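Long-range contacts in cupin 2, conserved barrel domain protein (Shewanella frigidimarina NCIMB 400, PDB 3D82), which is of unknown function but folds as a small cupin barrel that binds a metal ion, nickel in this crystal: residues D11-F16 and F33-V38; V43-A48 and V84-M89; E52-M57 and C94-I99. One frame throughout, in Å; residues are numbered along the deposited sequence. Where two conformers were deposited one is given.

Contact 1: D11-F16 and F33-V38; sequences DKFSLF and FKLVKV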
loop_
_atom_site.group_PDB
_atom_site.type_symbol
_atom_site.label_atom_id
_atom_site.label_comp_id
_atom_site.label_asym_id
_atom_site.label_seq_id
_atom_site.Cartn_x
_atom_site.Cartn_y
_atom_site.Cartn_z
ATOM N N ASP D 11 1.743 -12.553 7.851
ATOM C CA ASP D 11 0.805 -13.623 8.166
ATOM C C ASP D 11 0.072 -14.093 6.885
ATOM O O ASP D 11 -0.066 -15.299 6.660
ATOM C CB ASP D 11 -0.147 -13.186 9.292
ATOM C CG ASP D 11 0.586 -12.862 10.628
ATOM O OD1 ASP D 11 1.809 -13.135 10.784
ATOM O OD2 ASP D 11 -0.084 -12.316 11.532
ATOM N N LYS D 12 -0.333 -13.142 6.041
ATOM C CA LYS D 12 -1.012 -13.465 4.772
ATOM C C LYS D 12 -0.081 -14.133 3.772
ATOM O O LYS D 12 -0.482 -15.106 3.139
ATOM C CB LYS D 12 -1.697 -12.229 4.175
ATOM C CG LYS D 12 -2.762 -11.601 5.089
ATOM C CD LYS D 12 -3.880 -12.549 5.381
ATOM C CE LYS D 12 -5.000 -11.882 6.096
ATOM N NZ LYS D 12 -6.012 -12.910 6.525
ATOM N N PHE D 13 1.158 -13.640 3.652
ATOM C CA PHE D 13 2.160 -14.290 2.782
ATOM C C PHE D 13 2.478 -15.734 3.201
ATOM O O PHE D 13 2.737 -16.579 2.338
ATOM C CB PHE D 13 3.479 -13.502 2.693
ATOM C CG PHE D 13 3.439 -12.339 1.755
ATOM C CD1 PHE D 13 3.270 -12.548 0.378
ATOM C CD2 PHE D 13 3.655 -11.046 2.219
ATOM C CE1 PHE D 13 3.242 -11.456 -0.517
ATOM C CE2 PHE D 13 3.649 -9.953 1.352
ATOM C CZ PHE D 13 3.438 -10.149 -0.017
ATOM N N SER D 14 2.439 -16.028 4.502
ATOM C CA SER D 14 2.701 -17.404 4.968
ATOM C C SER D 14 1.571 -18.415 4.640
ATOM O O SER D 14 1.820 -19.622 4.673
ATOM C CB SER D 14 3.025 -17.435 6.465
ATOM O OG SER D 14 1.890 -17.093 7.229
ATOM N N LEU D 15 0.361 -17.938 4.313
ATOM C CA LEU D 15 -0.770 -18.825 3.962
ATOM C C LEU D 15 -0.653 -19.527 2.597
ATOM O O LEU D 15 -1.431 -20.457 2.319
ATOM C CB LEU D 15 -2.102 -18.052 3.999
ATOM C CG LEU D 15 -2.586 -17.536 5.354
ATOM C CD1 LEU D 15 -3.794 -16.624 5.203
ATOM C CD2 LEU D 15 -2.901 -18.732 6.295
ATOM N N PHE D 16 0.266 -19.088 1.730
ATOM C CA PHE D 16 0.404 -19.705 0.412
ATOM C C PHE D 16 1.829 -19.655 -0.130
ATOM O O PHE D 16 2.599 -18.740 0.190
ATOM C CB PHE D 16 -0.554 -19.012 -0.568
ATOM C CG PHE D 16 -0.186 -17.585 -0.877
ATOM C CD1 PHE D 16 -0.612 -16.541 -0.054
ATOM C CD2 PHE D 16 0.593 -17.278 -2.007
ATOM C CE1 PHE D 16 -0.253 -15.223 -0.344
ATOM C CE2 PHE D 16 0.950 -15.969 -2.307
ATOM C CZ PHE D 16 0.526 -14.939 -1.488
ATOM N N PHE D 33 -6.631 -5.087 -2.700
ATOM C CA PHE D 33 -5.210 -5.167 -2.329
ATOM C C PHE D 33 -4.948 -6.654 -2.458
ATOM O O PHE D 33 -5.663 -7.447 -1.856
ATOM C CB PHE D 33 -4.968 -4.703 -0.893
ATOM C CG PHE D 33 -5.139 -3.219 -0.712
ATOM C CD1 PHE D 33 -6.403 -2.637 -0.770
ATOM C CD2 PHE D 33 -4.032 -2.406 -0.476
ATOM C CE1 PHE D 33 -6.567 -1.261 -0.639
ATOM C CE2 PHE D 33 -4.189 -1.010 -0.312
ATOM C CZ PHE D 33 -5.466 -0.448 -0.417
ATOM N N LYS D 34 -3.943 -7.019 -3.246
ATOM C CA LYS D 34 -3.653 -8.423 -3.543
ATOM C C LYS D 34 -2.192 -8.718 -3.305
ATOM O O LYS D 34 -1.338 -7.974 -3.772
ATOM C CB LYS D 34 -4.000 -8.709 -5.014
ATOM C CG LYS D 34 -5.504 -8.699 -5.292
ATOM C CD LYS D 34 -5.907 -8.059 -6.607
ATOM C CE LYS D 34 -5.733 -8.882 -7.829
ATOM N NZ LYS D 34 -6.167 -8.054 -9.042
ATOM N N LEU D 35 -1.922 -9.837 -2.642
ATOM C CA LEU D 35 -0.557 -10.297 -2.391
ATOM C C LEU D 35 -0.212 -11.354 -3.406
ATOM O O LEU D 35 -1.054 -12.191 -3.742
ATOM C CB LEU D 35 -0.401 -10.855 -0.979
ATOM C CG LEU D 35 -0.593 -9.869 0.174
ATOM C CD1 LEU D 35 -0.198 -10.583 1.452
ATOM C CD2 LEU D 35 0.190 -8.566 0.016
ATOM N N VAL D 36 1.024 -11.317 -3.894
ATOM C CA VAL D 36 1.501 -12.285 -4.876
ATOM C C VAL D 36 2.961 -12.672 -4.560
ATOM O O VAL D 36 3.742 -11.840 -4.072
ATOM C CB VAL D 36 1.447 -11.699 -6.340
ATOM C CG1 VAL D 36 1.261 -12.808 -7.368
ATOM C CG2 VAL D 36 0.327 -10.643 -6.526
ATOM N N LYS D 37 3.299 -13.937 -4.806
ATOM C CA LYS D 37 4.669 -14.430 -4.762
ATOM C C LYS D 37 5.040 -14.658 -6.229
ATOM O O LYS D 37 4.286 -15.310 -6.955
ATOM C CB LYS D 37 4.787 -15.708 -3.926
ATOM C CG LYS D 37 4.670 -15.423 -2.437
ATOM C CD LYS D 37 4.727 -16.671 -1.594
ATOM C CE LYS D 37 4.664 -16.310 -0.119
ATOM N NZ LYS D 37 4.923 -17.509 0.766
ATOM N N VAL D 38 6.155 -14.074 -6.685
ATOM C CA VAL D 38 6.573 -14.174 -8.093
ATOM C C VAL D 38 8.036 -14.605 -8.236
ATOM O O VAL D 38 8.865 -14.290 -7.390
ATOM C CB VAL D 38 6.306 -12.845 -8.848
ATOM C CG1 VAL D 38 4.813 -12.497 -8.809
ATOM C CG2 VAL D 38 7.125 -11.677 -8.281
#
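Phe-13 and Leu-35 mark where helix 9-14 comes nearest to strand 31-39, with CA atoms 7.1 Å apart, a spacing that leaves side chains rather than backbone bonds to join the two. Leu-35 points its side chain toward the helix. Its CD1 sits over the centre of the Phe-13 ring, 3.8 Å from the centroid and almost on the ring normal, a CH-pi contact, while CD2 touches CZ of the same ring. CD1 also meets CB of Lys-12, whose chain bends about the CB-CG bond (chi2 -61°) and carries its amine off the strand. A flat ring suits the branched leucine because both methyls can rest against it. Phe-16, just past the helix, brings CE2 to within 3.8 Å of CG of Lys-37.

Lys-37 is the polar element. Its chain is extended from CG onward (chi2 178°, chi3 178°), long enough to carry NZ to the carbonyls of Phe-13 and Phe-16. There NZ donates to Phe-13 O at 2.8 Å, from above the carbonyl plane, and to Phe-16 O at 2.7 Å, in the carbonyl plane. A weak bond to Asn-17 OD1 adds a third acceptor. A methionine in its place would probably leave both carbonyls without their donor and let the turn after the helix shift off the sheet. The two carbonyl oxygens, one from the helix and one from the loop after it, probably stabilise the buried ammonium group, and the helix dipole may add to the pull of Phe-13 O.

Contact 2: V43-A48 and V84-M89; sequences VWHEHA and VEHKPM. With NI (nickel (II) ion), chain L.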
loop_
_atom_site.group_PDB
_atom_site.type_symbol
_atom_site.label_atom_id
_atom_site.label_comp_id
_atom_site.label_asym_id
_atom_site.label_seq_id
_atom_site.Cartn_x
_atom_site.Cartn_y
_atom_site.Cartn_z
ATOM N N VAL D 43 4.409 -12.250 -18.687
ATOM C CA VAL D 43 4.180 -12.038 -20.111
ATOM C C VAL D 43 3.934 -10.548 -20.318
ATOM O O VAL D 43 3.585 -9.837 -19.382
ATOM C CB VAL D 43 2.941 -12.860 -20.622
ATOM C CG1 VAL D 43 3.257 -14.383 -20.673
ATOM C CG2 VAL D 43 1.655 -12.562 -19.772
ATOM N N TRP D 44 4.136 -10.091 -21.550
ATOM C CA TRP D 44 3.855 -8.722 -21.936
ATOM C C TRP D 44 2.345 -8.542 -22.018
ATOM O O TRP D 44 1.670 -9.256 -22.743
ATOM C CB TRP D 44 4.458 -8.395 -23.298
ATOM C CG TRP D 44 5.928 -8.350 -23.296
ATOM C CD1 TRP D 44 6.779 -9.326 -23.721
ATOM C CD2 TRP D 44 6.742 -7.263 -22.860
ATOM N NE1 TRP D 44 8.073 -8.913 -23.568
ATOM C CE2 TRP D 44 8.083 -7.645 -23.060
ATOM C CE3 TRP D 44 6.466 -5.993 -22.334
ATOM C CZ2 TRP D 44 9.156 -6.811 -22.732
ATOM C CZ3 TRP D 44 7.526 -5.165 -22.008
ATOM C CH2 TRP D 44 8.859 -5.579 -22.212
ATOM N N HIS D 45 1.837 -7.566 -21.287
ATOM C CA HIS D 45 0.411 -7.293 -21.255
ATOM C C HIS D 45 0.189 -5.870 -20.788
ATOM O O HIS D 45 1.147 -5.205 -20.347
ATOM C CB HIS D 45 -0.259 -8.253 -20.282
ATOM C CG HIS D 45 0.126 -8.008 -18.864
ATOM N ND1 HIS D 45 1.400 -8.238 -18.389
ATOM C CD2 HIS D 45 -0.571 -7.472 -17.838
ATOM C CE1 HIS D 45 1.461 -7.874 -17.120
ATOM N NE2 HIS D 45 0.278 -7.420 -16.759
ATOM N N GLU D 46 -1.065 -5.426 -20.879
ATOM C CA GLU D 46 -1.480 -4.079 -20.445
ATOM C C GLU D 46 -2.871 -4.118 -19.799
ATOM O O GLU D 46 -3.599 -5.096 -19.957
ATOM C CB GLU D 46 -1.463 -3.062 -21.612
ATOM C CG GLU D 46 -2.698 -3.046 -22.564
ATOM C CD GLU D 46 -2.662 -1.911 -23.587
ATOM O OE1 GLU D 46 -3.684 -1.200 -23.735
ATOM O OE2 GLU D 46 -1.614 -1.701 -24.231
ATOM N N HIS D 47 -3.208 -3.038 -19.085
ATOM C CA HIS D 47 -4.525 -2.838 -18.470
ATOM C C HIS D 47 -4.986 -1.548 -19.102
ATOM O O HIS D 47 -4.526 -0.458 -18.720
ATOM C CB HIS D 47 -4.436 -2.775 -16.939
ATOM C CG HIS D 47 -3.729 -3.952 -16.347
ATOM N ND1 HIS D 47 -4.314 -5.194 -16.235
ATOM C CD2 HIS D 47 -2.457 -4.091 -15.903
ATOM C CE1 HIS D 47 -3.441 -6.041 -15.720
ATOM N NE2 HIS D 47 -2.302 -5.402 -15.528
ATOM N N ALA D 48 -5.844 -1.663 -20.114
ATOM C CA ALA D 48 -6.269 -0.478 -20.891
ATOM C C ALA D 48 -7.010 0.609 -20.132
ATOM O O ALA D 48 -6.874 1.802 -20.462
ATOM C CB ALA D 48 -7.114 -0.905 -22.132
ATOM N N VAL D 84 -0.091 0.970 -20.694
ATOM C CA VAL D 84 1.346 0.821 -20.868
ATOM C C VAL D 84 1.673 -0.676 -20.724
ATOM O O VAL D 84 1.347 -1.290 -19.701
ATOM C CB VAL D 84 2.124 1.728 -19.862
ATOM C CG1 VAL D 84 3.633 1.468 -19.917
ATOM C CG2 VAL D 84 1.796 3.203 -20.143
ATOM N N GLU D 85 2.214 -1.267 -21.798
ATOM C CA GLU D 85 2.682 -2.659 -21.782
ATOM C C GLU D 85 3.846 -2.849 -20.840
ATOM O O GLU D 85 4.792 -2.061 -20.850
ATOM C CB GLU D 85 3.160 -3.150 -23.145
ATOM C CG GLU D 85 2.123 -3.731 -24.011
ATOM C CD GLU D 85 2.749 -4.456 -25.182
ATOM O OE1 GLU D 85 3.354 -3.791 -26.039
ATOM O OE2 GLU D 85 2.631 -5.699 -25.230
ATOM N N HIS D 86 3.808 -3.950 -20.103
ATOM C CA HIS D 86 4.840 -4.260 -19.134
ATOM C C HIS D 86 4.936 -5.758 -18.867
ATOM O O HIS D 86 3.983 -6.505 -19.114
ATOM C CB HIS D 86 4.557 -3.496 -17.841
ATOM C CG HIS D 86 3.210 -3.780 -17.268
ATOM N ND1 HIS D 86 2.050 -3.261 -17.807
ATOM C CD2 HIS D 86 2.833 -4.525 -16.207
ATOM C CE1 HIS D 86 1.014 -3.697 -17.114
ATOM N NE2 HIS D 86 1.465 -4.455 -16.131
ATOM N N LYS D 87 6.095 -6.177 -18.362
ATOM C CA LYS D 87 6.365 -7.591 -18.046
ATOM C C LYS D 87 7.160 -7.669 -16.724
ATOM O O LYS D 87 8.377 -7.424 -16.718
ATOM C CB LYS D 87 7.120 -8.254 -19.189
ATOM C CG LYS D 87 7.349 -9.737 -19.002
ATOM C CD LYS D 87 8.039 -10.375 -20.206
ATOM C CE LYS D 87 9.506 -9.985 -20.304
ATOM N NZ LYS D 87 10.196 -10.778 -21.380
ATOM N N PRO D 88 6.468 -7.933 -15.600
ATOM C CA PRO D 88 7.193 -8.124 -14.351
ATOM C C PRO D 88 8.054 -9.385 -14.386
ATOM O O PRO D 88 7.694 -10.360 -15.039
ATOM C CB PRO D 88 6.089 -8.249 -13.299
ATOM C CG PRO D 88 4.893 -7.662 -13.928
ATOM C CD PRO D 88 5.014 -7.977 -15.376
HETATM N N MSE D 89 9.197 -9.320 -13.709
HETATM C CA MSE D 89 10.172 -10.417 -13.633
HETATM C C MSE D 89 10.881 -10.379 -12.282
HETATM O O MSE D 89 11.083 -9.295 -11.730
HETATM C CB MSE D 89 11.261 -10.256 -14.690
HETATM C CG MSE D 89 10.786 -10.027 -16.093
HETATM SE SE MSE D 89 12.286 -9.584 -17.194
HETATM C CE MSE D 89 12.742 -7.800 -16.483
HETATM NI NI NI L . -0.054 -5.930 -14.994
HETATM O O HOH W 1 -1.135 -1.263 -18.307
#
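His-45 O takes the backbone N-H of His-86 at 3.0 Å, nearly along the C=O axis, and also lies 3.3 Å from CA of Glu-85 in a CA-H...O contact. The return bond, His-45 N to His-86 O, completes a single antiparallel bridge between loop 43-48 and segment 84-89. Both histidines hold CG between the backbone N and carbonyl carbon (chi1 68° and 57°), which swings the rings to the metal side. Their NE2 atoms, with that of His-47, bind nickel at 2.3 to 2.4 Å; Glu-52 is the fourth protein ligand. This is the three-histidine, one-glutamate site characteristic of cupins, set within the barrel. A second shell fixes the rings: His-45 ND1 donates to Val-43 O at 2.9 Å and His-86 ND1 to Val-84 O at 2.8 Å, each acceptor in the ring plane, leaving NE2 to the metal. A water joins His-47 N to Val-84 O. Farther out, Lys-87 lays its aliphatic chain over one face of the Trp-44 indole, with CD 3.8 Å from the centroid of the five-membered ring, while its amine pairs with Glu-41. Glu-85, whose OE2 lies near Trp-44 CB, forms a salt bridge with Arg-66.

Contact 3: E52-M57 and C94-I99; sequences EVFIVM and CKIMII. With NI (nickel (II) ion), chain L.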
loop_
_atom_site.group_PDB
_atom_site.type_symbol
_atom_site.label_atom_id
_atom_site.label_comp_id
_atom_site.label_asym_id
_atom_site.label_seq_id
_atom_site.Cartn_x
_atom_site.Cartn_y
_atom_site.Cartn_z
ATOM N N GLU D 52 -2.101 0.602 -12.407
ATOM C CA GLU D 52 -1.850 -0.564 -11.561
ATOM C C GLU D 52 -0.636 -0.262 -10.684
ATOM O O GLU D 52 0.406 0.153 -11.195
ATOM C CB GLU D 52 -1.583 -1.796 -12.430
ATOM C CG GLU D 52 -1.385 -3.091 -11.655
ATOM C CD GLU D 52 -1.115 -4.259 -12.576
ATOM O OE1 GLU D 52 -0.105 -4.205 -13.292
ATOM O OE2 GLU D 52 -1.887 -5.245 -12.594
ATOM N N VAL D 53 -0.777 -0.488 -9.381
ATOM C CA VAL D 53 0.285 -0.247 -8.418
ATOM C C VAL D 53 0.976 -1.542 -8.010
ATOM O O VAL D 53 0.316 -2.532 -7.760
ATOM C CB VAL D 53 -0.256 0.507 -7.170
ATOM C CG1 VAL D 53 0.807 0.568 -6.025
ATOM C CG2 VAL D 53 -0.695 1.932 -7.578
ATOM N N PHE D 54 2.309 -1.511 -7.987
ATOM C CA PHE D 54 3.150 -2.579 -7.465
ATOM C C PHE D 54 3.902 -2.028 -6.257
ATOM O O PHE D 54 4.502 -0.952 -6.338
ATOM C CB PHE D 54 4.205 -3.024 -8.475
ATOM C CG PHE D 54 3.672 -3.868 -9.570
ATOM C CD1 PHE D 54 3.024 -3.280 -10.647
ATOM C CD2 PHE D 54 3.850 -5.257 -9.555
ATOM C CE1 PHE D 54 2.533 -4.058 -11.675
ATOM C CE2 PHE D 54 3.350 -6.043 -10.582
ATOM C CZ PHE D 54 2.695 -5.449 -11.646
ATOM N N ILE D 55 3.854 -2.762 -5.154
ATOM C CA ILE D 55 4.621 -2.444 -3.955
ATOM C C ILE D 55 5.406 -3.719 -3.667
ATOM O O ILE D 55 4.812 -4.799 -3.564
ATOM C CB ILE D 55 3.731 -2.087 -2.759
ATOM C CG1 ILE D 55 2.801 -0.903 -3.094
ATOM C CG2 ILE D 55 4.583 -1.753 -1.520
ATOM C CD1 ILE D 55 1.830 -0.507 -1.968
ATOM N N VAL D 56 6.730 -3.602 -3.593
ATOM C CA VAL D 56 7.582 -4.741 -3.239
ATOM C C VAL D 56 7.720 -4.767 -1.713
ATOM O O VAL D 56 8.071 -3.755 -1.097
ATOM C CB VAL D 56 8.932 -4.681 -3.938
ATOM C CG1 VAL D 56 9.828 -5.879 -3.503
ATOM C CG2 VAL D 56 8.705 -4.656 -5.454
HETATM N N MSE D 57 7.436 -5.929 -1.131
HETATM C CA MSE D 57 7.433 -6.176 0.323
HETATM C C MSE D 57 8.722 -6.878 0.746
HETATM O O MSE D 57 9.242 -6.609 1.819
HETATM C CB MSE D 57 6.245 -7.060 0.709
HETATM C CG MSE D 57 4.904 -6.680 0.024
HETATM SE SE MSE D 57 4.319 -4.970 0.500
HETATM C CE MSE D 57 3.621 -5.534 2.132
ATOM N N CYS D 94 10.015 -13.193 -5.059
ATOM C CA CYS D 94 9.734 -11.821 -4.664
ATOM C C CYS D 94 8.300 -11.726 -4.144
ATOM O O CYS D 94 7.391 -12.287 -4.751
ATOM C CB CYS D 94 9.956 -10.923 -5.860
ATOM S SG CYS D 94 9.746 -9.200 -5.498
ATOM N N LYS D 95 8.111 -11.030 -3.023
ATOM C CA LYS D 95 6.807 -10.861 -2.390
ATOM C C LYS D 95 6.324 -9.468 -2.716
ATOM O O LYS D 95 6.987 -8.476 -2.356
ATOM C CB LYS D 95 6.904 -11.064 -0.871
ATOM C CG LYS D 95 7.232 -12.501 -0.485
ATOM C CD LYS D 95 7.402 -12.683 1.025
ATOM C CE LYS D 95 8.030 -14.045 1.341
ATOM N NZ LYS D 95 8.300 -14.205 2.786
ATOM N N ILE D 96 5.179 -9.395 -3.409
ATOM C CA ILE D 96 4.598 -8.132 -3.844
ATOM C C ILE D 96 3.149 -7.956 -3.449
ATOM O O ILE D 96 2.457 -8.918 -3.090
ATOM C CB ILE D 96 4.722 -7.941 -5.385
ATOM C CG1 ILE D 96 3.867 -8.955 -6.182
ATOM C CG2 ILE D 96 6.183 -8.053 -5.790
ATOM C CD1 ILE D 96 3.795 -8.699 -7.699
HETATM N N MSE D 97 2.730 -6.696 -3.512
HETATM C CA MSE D 97 1.363 -6.302 -3.316
HETATM C C MSE D 97 0.949 -5.483 -4.537
HETATM O O MSE D 97 1.687 -4.600 -4.972
HETATM C CB MSE D 97 1.139 -5.500 -2.022
HETATM C CG MSE D 97 -0.342 -5.189 -1.819
HETATM SE SE MSE D 97 -0.844 -4.772 -0.029
HETATM C CE MSE D 97 -0.055 -3.050 0.028
ATOM N N ILE D 98 -0.204 -5.830 -5.097
ATOM C CA ILE D 98 -0.801 -5.133 -6.240
ATOM C C ILE D 98 -2.108 -4.514 -5.778
ATOM O O ILE D 98 -2.858 -5.147 -5.029
ATOM C CB ILE D 98 -1.084 -6.069 -7.422
ATOM C CG1 ILE D 98 0.207 -6.614 -8.016
ATOM C CG2 ILE D 98 -1.837 -5.350 -8.546
ATOM C CD1 ILE D 98 -0.081 -7.837 -8.962
ATOM N N ILE D 99 -2.353 -3.273 -6.210
ATOM C CA ILE D 99 -3.572 -2.553 -5.888
ATOM C C ILE D 99 -4.160 -2.074 -7.205
ATOM O O ILE D 99 -3.463 -1.438 -8.016
ATOM C CB ILE D 99 -3.339 -1.352 -4.937
ATOM C CG1 ILE D 99 -2.499 -1.752 -3.706
ATOM C CG2 ILE D 99 -4.706 -0.763 -4.489
ATOM C CD1 ILE D 99 -2.076 -0.565 -2.835
HETATM NI NI NI L . -0.054 -5.930 -14.994
#
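Val-53 and Ile-99, then Ile-55 and Met-97, are the hydrogen-bonded pairs of an antiparallel ladder between strands 52-56 and 93-101. Both bonds of the central pair measure 2.8 Å, Ile-55 N to Met-97 O and Met-97 N to Ile-55 O. The outer pair is longer, with Val-53 N to Ile-99 O and Ile-99 N to Val-53 O both at 3.2 Å. Met-57 N adds a bond to Lys-95 O where the chain turns a corner. CA-H...O contacts fill in between, such as that from Ile-98 CA to Val-53 O.

Apolar packing follows the two faces of the sheet. On one face, Phe-54 lies alongside Ile-96 and Ile-98: CG1 of Ile-98 stands over the ring toward its rim, and CD1 of Ile-96 meets the ring edge at 3.9 Å from CD2. Val-56 CG1 touches Cys-94 SG beyond them. These are the side chains that face the interior of the cupin barrel, where Leu-61 and Ile-63 of strand 60-65 come against Phe-54. Beta-branched residues suit such strands, since they favour extended backbones and fill the space near the sheet. The other face carries Val-53, Ile-55, Met-97 and Ile-99. Here the CD1 methyl of Ile-55 reaches Met-97 CE at 3.7 Å and Ile-99 CD1 at 4.0 Å, and the second subunit packs on this face, with its Ile-55 on Met-97 and its Phe-33 on Ile-99.

Metal coordination belongs to Glu-52 at the start of the strand. Its chain is straight to CD (chi1 -177°, chi2 -180°), carrying OE1 to 2.4 Å from the nickel ion, while CG rests on the CG2 methyl of Ile-98.

Contact 1 comes first along the chain and closes before the other two open; the segments of contacts 2 and 3 alternate, 43-48, 52-57, 84-89, 94-99. Contact 3 lies near the chain's centre, its own centre about 10 Å from that of contact 1 and about 14 Å from that of contact 2; contacts 1 and 2 lie on opposite sides of the chain's centre, their centres about 21 Å apart. Contacts 1 and 3 share the five-stranded sheet, where strands 31-39 and 93-101 are neighbours and against which helix 9-14 packs. The nickel site joins contacts 2 and 3, drawing Glu-52 from that sheet, His-86 from segment 84-89, and His-45 and His-47 from the loop between strands 31-39 and 52-56.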